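Local coordinates for phage-related protein (Bordetella bronchiseptica RB50, PDB 3BJQ) that is probably a phage-derived structural protein related to the major capsid proteins of tailed phages, and may form part of a virus shell, at residues N178-S183 against V245-V250. Numbering follows the deposited sequence.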
ATOM      1  N   ASN E 178       8.409  44.162   6.075  1.00 34.58           N
ATOM      2  CA  ASN E 178       7.203  43.371   5.850  1.00 33.39           C
ATOM      3  C   ASN E 178       6.482  42.933   7.122  1.00 33.64           C
ATOM      4  O   ASN E 178       5.488  42.196   7.050  1.00 33.21           O
ATOM      5  CB  ASN E 178       7.532  42.152   4.980  1.00 35.37           C
ATOM      6  CG  ASN E 178       8.609  41.293   5.575  1.00 28.86           C
ATOM      7  OD1 ASN E 178       9.133  41.592   6.648  1.00 35.19           O
ATOM      8  ND2 ASN E 178       8.944  40.214   4.890  1.00 32.98           N
ATOM      9  N   ARG E 179       6.977  43.387   8.270  1.00 32.08           N
ATOM     10  CA  ARG E 179       6.371  43.079   9.545  1.00 33.48           C
ATOM     11  C   ARG E 179       6.180  44.348  10.332  1.00 33.51           C
ATOM     12  O   ARG E 179       7.139  45.070  10.545  1.00 34.42           O
ATOM     13  CB  ARG E 179       7.274  42.220  10.412  1.00 35.30           C
ATOM     14  CG  ARG E 179       7.523  40.867   9.931  1.00 40.76           C
ATOM     15  CD  ARG E 179       6.348  39.931  10.124  1.00 42.92           C
ATOM     16  NE  ARG E 179       6.781  38.639   9.618  1.00 43.28           N
ATOM     17  CZ  ARG E 179       6.801  38.320   8.332  1.00 46.25           C
ATOM     18  NH1 ARG E 179       6.353  39.170   7.423  1.00 43.07           N
ATOM     19  NH2 ARG E 179       7.245  37.134   7.961  1.00 52.56           N
ATOM     20  N   LEU E 180       4.959  44.599  10.787  1.00 31.74           N
ATOM     21  CA  LEU E 180       4.711  45.716  11.710  1.00 30.83           C
ATOM     22  C   LEU E 180       4.109  45.118  12.969  1.00 30.50           C
ATOM     23  O   LEU E 180       3.109  44.423  12.886  1.00 29.35           O
ATOM     24  CB  LEU E 180       3.802  46.784  11.072  1.00 30.87           C
ATOM     25  CG  LEU E 180       3.712  48.167  11.760  1.00 32.84           C
ATOM     26  CD1 LEU E 180       3.466  49.265  10.736  1.00 47.46           C
ATOM     27  CD2 LEU E 180       2.628  48.166  12.781  1.00 36.47           C
HETATM   28  N   MSE E 181       4.769  45.341  14.113  1.00 29.77           N
HETATM   29  CA  MSE E 181       4.285  44.924  15.409  1.00 31.32           C
HETATM   30  C   MSE E 181       3.627  46.119  16.119  1.00 31.33           C
HETATM   31  O   MSE E 181       4.291  47.093  16.444  1.00 30.38           O
HETATM   32  CB  MSE E 181       5.458  44.419  16.273  1.00 31.42           C
HETATM   33  CG  MSE E 181       5.082  43.640  17.514  1.00 31.85           C
HETATM   34 SE   MSE E 181       4.290  44.604  18.988  0.75 32.02          SE
HETATM   35  CE  MSE E 181       5.677  45.864  19.344  1.00 24.33           C
ATOM     36  N   LEU E 182       2.322  46.040  16.337  1.00 31.78           N
ATOM     37  CA  LEU E 182       1.597  47.013  17.158  1.00 32.10           C
ATOM     38  C   LEU E 182       1.331  46.373  18.510  1.00 32.85           C
ATOM     39  O   LEU E 182       0.665  45.328  18.570  1.00 33.99           O
ATOM     40  CB  LEU E 182       0.236  47.327  16.547  1.00 33.67           C
ATOM     41  CG  LEU E 182       0.172  47.938  15.153  1.00 31.17           C
ATOM     42  CD1 LEU E 182      -1.260  48.120  14.740  1.00 31.94           C
ATOM     43  CD2 LEU E 182       0.898  49.271  15.159  1.00 30.32           C
ATOM     44  N   SER E 183       1.787  46.995  19.589  1.00 31.29           N
ATOM     45  CA  SER E 183       1.399  46.524  20.903  1.00 32.47           C
ATOM     46  C   SER E 183      -0.094  46.774  21.080  1.00 34.13           C
ATOM     47  O   SER E 183      -0.667  47.637  20.445  1.00 35.57           O
ATOM     48  CB  SER E 183       2.135  47.267  21.991  1.00 32.27           C
ATOM     49  OG  SER E 183       1.822  48.661  21.966  1.00 32.84           O
ATOM     50  N   VAL E 245       5.749  50.275  19.279  1.00 31.89           N
ATOM     51  CA  VAL E 245       5.499  49.864  17.901  1.00 30.91           C
ATOM     52  C   VAL E 245       6.850  49.523  17.311  1.00 30.93           C
ATOM     53  O   VAL E 245       7.838  50.152  17.666  1.00 33.43           O
ATOM     54  CB  VAL E 245       4.805  50.971  17.118  1.00 30.22           C
ATOM     55  CG1 VAL E 245       4.706  50.618  15.629  1.00 26.48           C
ATOM     56  CG2 VAL E 245       3.427  51.212  17.749  1.00 29.52           C
ATOM     57  N   TRP E 246       6.905  48.499  16.467  1.00 30.80           N
ATOM     58  CA  TRP E 246       8.161  48.072  15.860  1.00 30.82           C
ATOM     59  C   TRP E 246       7.891  47.714  14.397  1.00 30.83           C
ATOM     60  O   TRP E 246       6.817  47.243  14.078  1.00 30.41           O
ATOM     61  CB  TRP E 246       8.709  46.881  16.629  1.00 29.61           C
ATOM     62  CG  TRP E 246       9.916  46.219  16.026  1.00 32.48           C
ATOM     63  CD1 TRP E 246      11.229  46.446  16.350  1.00 31.65           C
ATOM     64  CD2 TRP E 246       9.925  45.190  15.017  1.00 31.30           C
ATOM     65  NE1 TRP E 246      12.039  45.641  15.600  1.00 30.58           N
ATOM     66  CE2 TRP E 246      11.272  44.860  14.776  1.00 33.76           C
ATOM     67  CE3 TRP E 246       8.923  44.524  14.291  1.00 32.50           C
ATOM     68  CZ2 TRP E 246      11.652  43.895  13.836  1.00 33.55           C
ATOM     69  CZ3 TRP E 246       9.295  43.568  13.354  1.00 32.96           C
ATOM     70  CH2 TRP E 246      10.659  43.256  13.143  1.00 32.39           C
ATOM     71  N   LEU E 247       8.868  47.952  13.529  1.00 30.71           N
ATOM     72  CA  LEU E 247       8.793  47.571  12.120  1.00 31.77           C
ATOM     73  C   LEU E 247      10.050  46.844  11.725  1.00 31.47           C
ATOM     74  O   LEU E 247      11.117  47.212  12.159  1.00 31.64           O
ATOM     75  CB  LEU E 247       8.759  48.782  11.215  1.00 32.46           C
ATOM     76  CG  LEU E 247       7.446  49.436  10.815  1.00 42.31           C
ATOM     77  CD1 LEU E 247       6.970  50.439  11.888  1.00 41.52           C
ATOM     78  CD2 LEU E 247       7.727  50.127   9.490  1.00 39.45           C
ATOM     79  N   GLY E 248       9.949  45.878  10.823  1.00 31.04           N
ATOM     80  CA  GLY E 248      11.145  45.192  10.378  1.00 31.81           C
ATOM     81  C   GLY E 248      10.964  44.431   9.101  1.00 31.15           C
ATOM     82  O   GLY E 248       9.839  44.181   8.662  1.00 30.07           O
ATOM     83  N   TYR E 249      12.094  44.135   8.474  1.00 32.40           N
ATOM     84  CA  TYR E 249      12.152  43.157   7.400  1.00 31.63           C
ATOM     85  C   TYR E 249      12.534  41.842   8.072  1.00 31.78           C
ATOM     86  O   TYR E 249      13.618  41.719   8.641  1.00 32.04           O
ATOM     87  CB  TYR E 249      13.168  43.500   6.302  1.00 33.24           C
ATOM     88  CG  TYR E 249      13.319  42.337   5.367  1.00 29.36           C
ATOM     89  CD1 TYR E 249      12.357  42.070   4.421  1.00 28.93           C
ATOM     90  CD2 TYR E 249      14.390  41.452   5.480  1.00 29.29           C
ATOM     91  CE1 TYR E 249      12.462  40.964   3.582  1.00 31.45           C
ATOM     92  CE2 TYR E 249      14.499  40.341   4.650  1.00 28.89           C
ATOM     93  CZ  TYR E 249      13.540  40.110   3.689  1.00 30.13           C
ATOM     94  OH  TYR E 249      13.640  39.015   2.843  1.00 31.86           O
ATOM     95  N   VAL E 250      11.601  40.887   8.024  1.00 32.36           N
ATOM     96  CA  VAL E 250      11.783  39.523   8.547  1.00 31.74           C
ATOM     97  C   VAL E 250      11.593  38.612   7.354  1.00 32.71           C
ATOM     98  O   VAL E 250      10.561  38.684   6.644  1.00 31.97           O
ATOM     99  CB  VAL E 250      10.737  39.202   9.630  1.00 31.30           C
ATOM    100  CG1 VAL E 250      10.983  37.816  10.278  1.00 32.86           C
ATOM    101  CG2 VAL E 250      10.749  40.274  10.702  1.00 31.55           C
TER
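Met181 and Trp246 form a hydrogen-bonded antiparallel pair, with Met181 N 2.8 Å from Trp246 O and Trp246 N 3.0 Å from Met181 O. Arg179 and Gly248 pair the same way, but Gly248 O also accepts from Asn178 N.

The Asn178 side chain continues the pairing beyond the strand ends. Its CG sits between the backbone N and the carbonyl carbon (chi1 57°). With chi2 near 0°, this turns the amide toward the other segment, where OD1 and ND2 meet the backbone of Val250. Val250 N reaches a lone pair of Asn178 OD1 in an almost straight bond (2.9 Å, 174°). Asn178 ND2 returns a bond to Val250 O at 2.8 Å. These two bonds fix the rotation of the amide. Nearby, Arg179 NH2 forms a salt bridge with Asp252.

Apolar contacts line both faces. Arg179 CG packs against Val250 CG2, 3.4 Å away, and Arg179 CB meets the edge of the Trp246 ring near CZ3. On the opposite face, Leu180 and Leu247 lie side by side, their CD1 atoms 3.9 Å apart, and both pack against helix 158-173. Leu182 CD2 touches Val245 CG1 at 4.1 Å.

Asn178 and Arg179 opposite Gly248 make a classic beta bulge. It lies at one end of two neighbouring antiparallel strands inside a mixed six-stranded sheet.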